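Local coordinates for protein gamma-D-glutamyl-L-lysine dipeptidyl-peptidase (Bacillus cereus ATCC 10987, PDB 3H41) that probably cleaves gamma-D-glutamyl-L-lysine bonds in murein peptides as a cysteine peptidase, releasing the dipeptide L-Ala-gamma-D-Glu, at residues A15-T20 with N58-Q63; S24-D29 with K51-N56. One frame throughout, in Å; residues are numbered along the deposited sequence.

Contact 1 (A15-T20 with N58-Q63); sequences AATLWT and NKLETQ. With ALA (alanine), chain B.
Leu60 sets its CD2 methyl over the face of the Trp19 indole, 3.4 Å from the centroid of the six-membered ring and only 9° off the ring normal, a CH-pi contact. The same methyl, Leu60 CD2, also lies 3.7 Å from Thr17 CG2. In Thr17 a chi1 of -61° sets OG1 anti to the carbonyl carbon, on the side of Gln63, and CG2 anti to the backbone N. There Gln63 NE2 donates to Thr17 OG1 at 3.0 Å, with the acceptor close to the amide plane, while Gln63 OE1 receives the backbone N of Thr209, so both ends of the amide are held.

Two backbone bonds join the strands: Leu18 N reaches Thr62 O at 2.9 Å, and Leu18 O accepts Glu61 N at 2.8 Å. Beyond the strand end, Thr20 N donates to Lys59 O, whereas Thr20 OG1 meets Asn58 O at 2.7 Å in the carbonyl plane, on a lone pair. The positive phi of Asn58 marks it as the C-prime residue of a Schellman motif closing helix 48-56.

Glu61, a substrate-binding residue, accepts the amino group of the bound alanine at its backbone O, with alanine N 2.7 Å from Glu61 O; the alanine also bonds to Asp234. The Glu61 side chain bends at chi2 and brings OE2 against Thr20 CG2, while its OE1 forms a salt bridge with Arg91.

Strands 15-19 and 60-63 run antiparallel at 155°, their axes 4.6 Å apart. Leu18 packs on Val82 and Val84 of strand 79-84 and on Met100 of strand 96-101, whereas Trp19 and Leu60 face Leu54 of helix 48-56.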
ATOM      1  N   ALA A  15      -0.302   0.322   9.662  1.00 11.01           N
ATOM      2  CA  ALA A  15       0.662   0.624   8.627  1.00 12.19           C
ATOM      3  C   ALA A  15       1.861   1.409   9.186  1.00 10.57           C
ATOM      4  O   ALA A  15       1.698   2.364   9.986  1.00 12.63           O
ATOM      5  CB  ALA A  15       0.004   1.321   7.429  1.00 10.59           C
ATOM      6  N   ALA A  16       3.058   0.913   8.856  1.00 10.37           N
ATOM      7  CA  ALA A  16       4.320   1.580   9.206  1.00 12.63           C
ATOM      8  C   ALA A  16       4.794   2.448   8.048  1.00 10.62           C
ATOM      9  O   ALA A  16       4.820   2.023   6.909  1.00 14.13           O
ATOM     10  CB  ALA A  16       5.406   0.585   9.562  1.00 11.84           C
ATOM     11  N   THR A  17       5.255   3.648   8.386  1.00 12.52           N
ATOM     12  CA  THR A  17       5.778   4.582   7.409  1.00 10.72           C
ATOM     13  C   THR A  17       7.294   4.526   7.497  1.00 12.40           C
ATOM     14  O   THR A  17       7.855   4.632   8.594  1.00 15.27           O
ATOM     15  CB  THR A  17       5.250   5.966   7.763  1.00 10.43           C
ATOM     16  OG1 THR A  17       3.816   5.921   7.691  1.00 13.16           O
ATOM     17  CG2 THR A  17       5.772   7.027   6.780  1.00 10.14           C
ATOM     18  N   LEU A  18       7.924   4.301   6.344  1.00 12.63           N
ATOM     19  CA  LEU A  18       9.355   4.216   6.245  1.00 10.94           C
ATOM     20  C   LEU A  18       9.949   5.539   5.724  1.00 13.22           C
ATOM     21  O   LEU A  18       9.477   6.116   4.737  1.00 14.25           O
ATOM     22  CB  LEU A  18       9.749   3.064   5.322  1.00 10.46           C
ATOM     23  CG  LEU A  18       9.726   1.674   6.008  1.00 15.57           C
ATOM     24  CD1 LEU A  18       8.312   1.247   6.345  1.00 19.00           C
ATOM     25  CD2 LEU A  18      10.412   0.677   5.058  1.00 16.52           C
ATOM     26  N   TRP A  19      11.001   5.972   6.392  1.00 11.04           N
ATOM     27  CA  TRP A  19      11.631   7.301   6.179  1.00 14.02           C
ATOM     28  C   TRP A  19      12.952   7.129   5.427  1.00 14.83           C
ATOM     29  O   TRP A  19      13.581   6.082   5.540  1.00 14.13           O
ATOM     30  CB  TRP A  19      11.854   8.015   7.533  1.00 16.17           C
ATOM     31  CG  TRP A  19      10.541   8.365   8.170  1.00 10.04           C
ATOM     32  CD1 TRP A  19       9.673   7.482   8.729  1.00 14.97           C
ATOM     33  CD2 TRP A  19       9.883   9.651   8.225  1.00 10.71           C
ATOM     34  NE1 TRP A  19       8.546   8.113   9.147  1.00 11.73           N
ATOM     35  CE2 TRP A  19       8.641   9.451   8.864  1.00 10.84           C
ATOM     36  CE3 TRP A  19      10.242  10.955   7.847  1.00 14.73           C
ATOM     37  CZ2 TRP A  19       7.727  10.501   9.107  1.00 12.65           C
ATOM     38  CZ3 TRP A  19       9.343  11.981   8.066  1.00 11.54           C
ATOM     39  CH2 TRP A  19       8.103  11.758   8.714  1.00 17.11           C
ATOM     40  N   THR A  20      13.368   8.156   4.682  1.00 14.00           N
ATOM     41  CA  THR A  20      14.624   8.122   3.967  1.00 14.74           C
ATOM     42  C   THR A  20      15.797   8.266   4.929  1.00 13.64           C
ATOM     43  O   THR A  20      16.902   7.966   4.570  1.00 17.90           O
ATOM     44  CB  THR A  20      14.714   9.260   2.933  1.00 14.42           C
ATOM     45  OG1 THR A  20      14.505  10.518   3.603  1.00 13.99           O
ATOM     46  CG2 THR A  20      13.666   9.045   1.835  1.00 10.07           C
ATOM     47  N   ASN A  58      12.034  15.243   0.556  1.00 16.46           N
ATOM     48  CA  ASN A  58      12.385  13.835   0.289  1.00 14.88           C
ATOM     49  C   ASN A  58      12.512  12.987   1.563  1.00 13.69           C
ATOM     50  O   ASN A  58      13.593  12.455   1.910  1.00 14.66           O
ATOM     51  CB  ASN A  58      13.664  13.781  -0.545  1.00 17.17           C
ATOM     52  CG  ASN A  58      13.968  12.387  -1.077  1.00 21.22           C
ATOM     53  OD1 ASN A  58      13.066  11.586  -1.353  1.00 16.53           O
ATOM     54  ND2 ASN A  58      15.258  12.098  -1.238  1.00 19.80           N
ATOM     55  N   LYS A  59      11.406  12.899   2.282  1.00 12.29           N
ATOM     56  CA  LYS A  59      11.392  12.339   3.632  1.00 10.84           C
ATOM     57  C   LYS A  59      10.995  10.872   3.745  1.00 11.98           C
ATOM     58  O   LYS A  59      11.407  10.226   4.706  1.00 11.08           O
ATOM     59  CB  LYS A  59      10.502  13.151   4.557  1.00 12.32           C
ATOM     60  CG  LYS A  59      11.078  14.518   4.903  1.00 13.04           C
ATOM     61  CD  LYS A  59      12.260  14.361   5.890  1.00 18.38           C
ATOM     62  CE  LYS A  59      13.140  15.606   5.912  1.00 28.47           C
ATOM     63  NZ  LYS A  59      14.077  15.572   4.784  1.00 38.40           N
ATOM     64  N   LEU A  60      10.143  10.403   2.839  1.00 11.92           N
ATOM     65  CA  LEU A  60       9.520   9.076   2.910  1.00 12.29           C
ATOM     66  C   LEU A  60       9.890   8.133   1.770  1.00 16.94           C
ATOM     67  O   LEU A  60      10.188   8.544   0.648  1.00 15.17           O
ATOM     68  CB  LEU A  60       8.000   9.210   2.924  1.00  9.14           C
ATOM     69  CG  LEU A  60       7.369  10.079   4.016  1.00 11.35           C
ATOM     70  CD1 LEU A  60       5.800  10.046   3.966  1.00 10.02           C
ATOM     71  CD2 LEU A  60       7.897   9.747   5.433  1.00  9.10           C
ATOM     72  N   GLU A  61       9.796   6.846   2.078  1.00 13.55           N
ATOM     73  CA  GLU A  61      10.113   5.784   1.144  1.00 13.87           C
ATOM     74  C   GLU A  61       8.883   5.020   0.724  1.00 13.63           C
ATOM     75  O   GLU A  61       8.608   4.901  -0.457  1.00 12.14           O
ATOM     76  CB  GLU A  61      11.100   4.824   1.802  1.00 15.35           C
ATOM     77  CG  GLU A  61      12.474   5.420   2.044  1.00 13.77           C
ATOM     78  CD  GLU A  61      13.313   5.526   0.775  1.00 20.84           C
ATOM     79  OE1 GLU A  61      12.768   5.480  -0.363  1.00 15.96           O
ATOM     80  OE2 GLU A  61      14.545   5.660   0.929  1.00 26.15           O
ATOM     81  N   THR A  62       8.163   4.471   1.705  1.00 11.96           N
ATOM     82  CA  THR A  62       7.010   3.639   1.431  1.00 11.98           C
ATOM     83  C   THR A  62       6.239   3.416   2.728  1.00 11.97           C
ATOM     84  O   THR A  62       6.584   3.962   3.757  1.00 11.66           O
ATOM     85  CB  THR A  62       7.399   2.281   0.803  1.00 12.65           C
ATOM     86  OG1 THR A  62       6.215   1.603   0.322  1.00 12.59           O
ATOM     87  CG2 THR A  62       8.179   1.416   1.807  1.00 12.59           C
ATOM     88  N   GLN A  63       5.182   2.637   2.661  1.00 11.74           N
ATOM     89  CA  GLN A  63       4.544   2.169   3.870  1.00 12.64           C
ATOM     90  C   GLN A  63       4.367   0.677   3.764  1.00 11.59           C
ATOM     91  O   GLN A  63       4.218   0.159   2.649  1.00 12.99           O
ATOM     92  CB  GLN A  63       3.180   2.829   4.061  1.00 13.81           C
ATOM     93  CG  GLN A  63       3.225   4.348   4.428  1.00 11.77           C
ATOM     94  CD  GLN A  63       1.832   4.913   4.584  1.00 10.25           C
ATOM     95  OE1 GLN A  63       0.919   4.559   3.812  1.00 13.05           O
ATOM     96  NE2 GLN A  63       1.632   5.754   5.607  1.00 11.90           N
TER
HETATM   97  N   ALA B 501       8.626   5.642  -3.065  1.00 19.96           N
HETATM   98  CA  ALA B 501       7.543   6.711  -3.219  1.00 24.53           C
HETATM   99  C   ALA B 501       7.586   7.317  -4.616  1.00 24.79           C
HETATM  100  O   ALA B 501       8.651   7.359  -5.248  1.00 22.52           O
HETATM  101  CB  ALA B 501       7.725   7.822  -2.189  1.00 24.67           C
HETATM  102  O   HOH W   1      15.797  12.603   4.641  1.00 35.07           O

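Contact 2 (S24-D29 with K51-N56); sequences SLRPID and KLWLTN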
ATOM      1  N   SER A  24      13.831  11.737  11.662  1.00 20.18           N
ATOM      2  CA  SER A  24      13.457  12.893  10.834  1.00 19.79           C
ATOM      3  C   SER A  24      12.027  13.342  11.081  1.00 18.90           C
ATOM      4  O   SER A  24      11.476  14.095  10.288  1.00 23.43           O
ATOM      5  CB  SER A  24      13.618  12.539   9.354  1.00 21.74           C
ATOM      6  OG  SER A  24      14.999  12.370   9.093  1.00 26.47           O
ATOM      7  N   LEU A  25      11.428  12.901  12.175  1.00 14.93           N
ATOM      8  CA  LEU A  25      10.006  13.211  12.416  1.00 15.05           C
ATOM      9  C   LEU A  25       9.847  14.673  12.819  1.00 15.68           C
ATOM     10  O   LEU A  25      10.658  15.189  13.566  1.00 15.79           O
ATOM     11  CB  LEU A  25       9.460  12.394  13.585  1.00 17.56           C
ATOM     12  CG  LEU A  25       9.312  10.880  13.516  1.00 22.88           C
ATOM     13  CD1 LEU A  25       8.900  10.339  14.878  1.00 17.65           C
ATOM     14  CD2 LEU A  25       8.278  10.508  12.512  1.00 16.80           C
ATOM     15  N   ARG A  26       8.792  15.331  12.365  1.00 11.80           N
ATOM     16  CA  ARG A  26       8.295  16.530  13.033  1.00 10.31           C
ATOM     17  C   ARG A  26       7.342  16.135  14.144  1.00 15.21           C
ATOM     18  O   ARG A  26       6.816  15.014  14.153  1.00 15.89           O
ATOM     19  CB  ARG A  26       7.519  17.382  12.036  1.00 11.86           C
ATOM     20  CG  ARG A  26       8.280  17.793  10.816  1.00 12.63           C
ATOM     21  CD  ARG A  26       7.283  18.308   9.767  1.00 13.03           C
ATOM     22  NE  ARG A  26       6.404  17.244   9.309  1.00 11.18           N
ATOM     23  CZ  ARG A  26       5.548  17.355   8.305  1.00 11.45           C
ATOM     24  NH1 ARG A  26       5.399  18.514   7.658  1.00 10.85           N
ATOM     25  NH2 ARG A  26       4.846  16.286   7.938  1.00 14.47           N
ATOM     26  N   PRO A  27       7.025  17.079  15.044  1.00 15.12           N
ATOM     27  CA  PRO A  27       6.042  16.757  16.077  1.00 16.09           C
ATOM     28  C   PRO A  27       4.684  16.301  15.508  1.00 16.23           C
ATOM     29  O   PRO A  27       4.076  15.403  16.054  1.00 16.43           O
ATOM     30  CB  PRO A  27       5.912  18.053  16.858  1.00 17.74           C
ATOM     31  CG  PRO A  27       7.249  18.724  16.695  1.00 17.37           C
ATOM     32  CD  PRO A  27       7.763  18.332  15.336  1.00 17.60           C
ATOM     33  N   ILE A  28       4.236  16.907  14.407  1.00 14.61           N
ATOM     34  CA  ILE A  28       2.985  16.498  13.748  1.00 13.80           C
ATOM     35  C   ILE A  28       3.056  15.065  13.197  1.00 11.96           C
ATOM     36  O   ILE A  28       2.034  14.470  12.956  1.00 12.93           O
ATOM     37  CB  ILE A  28       2.606  17.477  12.596  1.00 13.31           C
ATOM     38  CG1 ILE A  28       1.097  17.419  12.318  1.00 16.22           C
ATOM     39  CG2 ILE A  28       3.501  17.264  11.358  1.00 11.24           C
ATOM     40  CD1 ILE A  28       0.563  18.709  11.668  1.00 14.91           C
ATOM     41  N   ASP A  29       4.252  14.506  13.016  1.00 12.25           N
ATOM     42  CA  ASP A  29       4.362  13.150  12.478  1.00 12.23           C
ATOM     43  C   ASP A  29       4.334  12.030  13.530  1.00 12.05           C
ATOM     44  O   ASP A  29       4.326  10.836  13.183  1.00 10.71           O
ATOM     45  CB  ASP A  29       5.619  12.995  11.649  1.00 14.22           C
ATOM     46  CG  ASP A  29       5.703  13.992  10.560  1.00 15.11           C
ATOM     47  OD1 ASP A  29       4.725  14.057   9.780  1.00 11.29           O
ATOM     48  OD2 ASP A  29       6.717  14.734  10.531  1.00 11.56           O
ATOM     49  N   LYS A  51       1.908  18.406   4.226  1.00 10.14           N
ATOM     50  CA  LYS A  51       1.903  17.207   3.404  1.00 10.49           C
ATOM     51  C   LYS A  51       2.968  17.287   2.316  1.00 12.76           C
ATOM     52  O   LYS A  51       3.699  16.300   2.050  1.00 11.11           O
ATOM     53  CB  LYS A  51       0.517  17.001   2.785  1.00 10.29           C
ATOM     54  CG  LYS A  51      -0.536  16.550   3.769  1.00 13.67           C
ATOM     55  CD  LYS A  51      -1.883  16.325   3.088  1.00 10.89           C
ATOM     56  CE  LYS A  51      -2.920  15.789   4.112  1.00 12.79           C
ATOM     57  NZ  LYS A  51      -4.306  15.866   3.508  1.00 14.13           N
ATOM     58  N   LEU A  52       3.076  18.451   1.682  1.00 12.18           N
ATOM     59  CA  LEU A  52       4.042  18.627   0.565  1.00 11.75           C
ATOM     60  C   LEU A  52       5.485  18.508   0.999  1.00 12.55           C
ATOM     61  O   LEU A  52       6.322  18.030   0.239  1.00 13.53           O
ATOM     62  CB  LEU A  52       3.825  19.956  -0.168  1.00 10.87           C
ATOM     63  CG  LEU A  52       2.517  20.046  -0.973  1.00 16.08           C
ATOM     64  CD1 LEU A  52       2.252  21.481  -1.451  1.00 16.25           C
ATOM     65  CD2 LEU A  52       2.538  19.055  -2.171  1.00 15.93           C
ATOM     66  N   TRP A  53       5.775  18.916   2.231  1.00 12.85           N
ATOM     67  CA  TRP A  53       7.120  18.726   2.818  1.00 11.24           C
ATOM     68  C   TRP A  53       7.643  17.295   2.768  1.00 11.52           C
ATOM     69  O   TRP A  53       8.827  17.060   2.544  1.00 10.76           O
ATOM     70  CB  TRP A  53       7.094  19.163   4.258  1.00 11.69           C
ATOM     71  CG  TRP A  53       8.376  18.981   5.039  1.00 10.90           C
ATOM     72  CD1 TRP A  53       9.422  19.863   5.077  1.00 16.20           C
ATOM     73  CD2 TRP A  53       8.707  17.931   5.981  1.00 13.05           C
ATOM     74  NE1 TRP A  53      10.382  19.435   5.950  1.00 12.44           N
ATOM     75  CE2 TRP A  53       9.983  18.248   6.521  1.00 12.70           C
ATOM     76  CE3 TRP A  53       8.060  16.768   6.416  1.00 12.91           C
ATOM     77  CZ2 TRP A  53      10.640  17.424   7.485  1.00 13.98           C
ATOM     78  CZ3 TRP A  53       8.696  15.945   7.386  1.00 14.23           C
ATOM     79  CH2 TRP A  53       9.979  16.282   7.898  1.00 14.84           C
ATOM     80  N   LEU A  54       6.740  16.339   2.979  1.00 12.57           N
ATOM     81  CA  LEU A  54       7.102  14.912   2.846  1.00 12.79           C
ATOM     82  C   LEU A  54       7.755  14.578   1.516  1.00 11.95           C
ATOM     83  O   LEU A  54       8.763  13.864   1.494  1.00 13.89           O
ATOM     84  CB  LEU A  54       5.874  14.030   3.098  1.00 13.83           C
ATOM     85  CG  LEU A  54       5.307  14.179   4.515  1.00 18.69           C
ATOM     86  CD1 LEU A  54       3.907  13.511   4.597  1.00 10.36           C
ATOM     87  CD2 LEU A  54       6.293  13.582   5.519  1.00  8.91           C
ATOM     88  N   THR A  55       7.207  15.121   0.415  1.00 10.65           N
ATOM     89  CA  THR A  55       7.758  14.986  -0.927  1.00 11.91           C
ATOM     90  C   THR A  55       8.954  15.916  -1.158  1.00 10.80           C
ATOM     91  O   THR A  55      10.024  15.493  -1.577  1.00 11.63           O
ATOM     92  CB  THR A  55       6.690  15.378  -2.004  1.00 11.43           C
ATOM     93  OG1 THR A  55       5.498  14.595  -1.785  1.00 12.63           O
ATOM     94  CG2 THR A  55       7.241  15.171  -3.395  1.00 11.83           C
ATOM     95  N   ASN A  56       8.771  17.204  -0.885  1.00 13.68           N
ATOM     96  CA  ASN A  56       9.774  18.183  -1.299  1.00 10.83           C
ATOM     97  C   ASN A  56      11.057  18.141  -0.480  1.00 14.12           C
ATOM     98  O   ASN A  56      12.107  18.497  -0.983  1.00 13.03           O
ATOM     99  CB  ASN A  56       9.186  19.579  -1.337  1.00 14.02           C
ATOM    100  CG  ASN A  56       8.121  19.715  -2.384  1.00 14.22           C
ATOM    101  OD1 ASN A  56       7.960  18.837  -3.231  1.00 18.03           O
ATOM    102  ND2 ASN A  56       7.374  20.801  -2.332  1.00 16.84           N
TER
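Arg26 stretches over one face of the Trp53 indole, and the contact is carried by CH-pi and face-on packing, with no hydrogen bond between the two segments. Arg26 CD lies 3.7 Å from the centroid of the six-membered ring, 13° off its normal, which makes the CH-pi contact. A bend at chi3 turns the guanidinium along the ring; it lies by the CE3 and CZ3 rim, the planes 23° apart, and Ile28 CG2 covers its opposite face. Leu54 CD2 comes to 3.9 Å from Arg26 NH2. Ser24 O approaches the ring at its edge, in plane, 3.6 Å from Trp53 CH2.

Polar bonds within 24-29 fix the arginine. Asp29 takes it side-on: Arg26 NE reaches Asp29 OD2 at 2.8 Å, nearly straight at 173°, and Arg26 NH2 reaches Asp29 OD1 at 2.9 Å. Asp29 OD2 also accepts Arg26 N through its anti lone pair, so two donors share that oxygen. Outside the pair, Arg26 NH1 bonds to Glu50 O and Asp29 OD1 to Trp42 NE1.

The arrangement is a loop-to-helix contact: Arg26, just before the 3-10 segment 27-29 and held by a bidentate salt bridge to Asp29 within it, packs on Trp53 of helix 48-56.

From the N terminus, strand 15-19 comes first, followed by the loop at 24-29; after two short helices the chain enters helix 48-56, then strand 60-65. Contact 2 closes the inner loop, bringing 24-29 to 51-56 with 21 residues between them, and contact 1 closes the outer one, pairing 15-20 with 58-63 across 37 residues. The two are therefore nested without crossing, their centres 10 Å apart. They meet directly: Lys59 N probably bonds to Leu54 O at 2.9 Å, and Trp19 CZ2 packs 3.4 Å from Leu25 CD2. Together they tie the helices between residues 30 and 56 to the two-stranded sheet beside the alanine site.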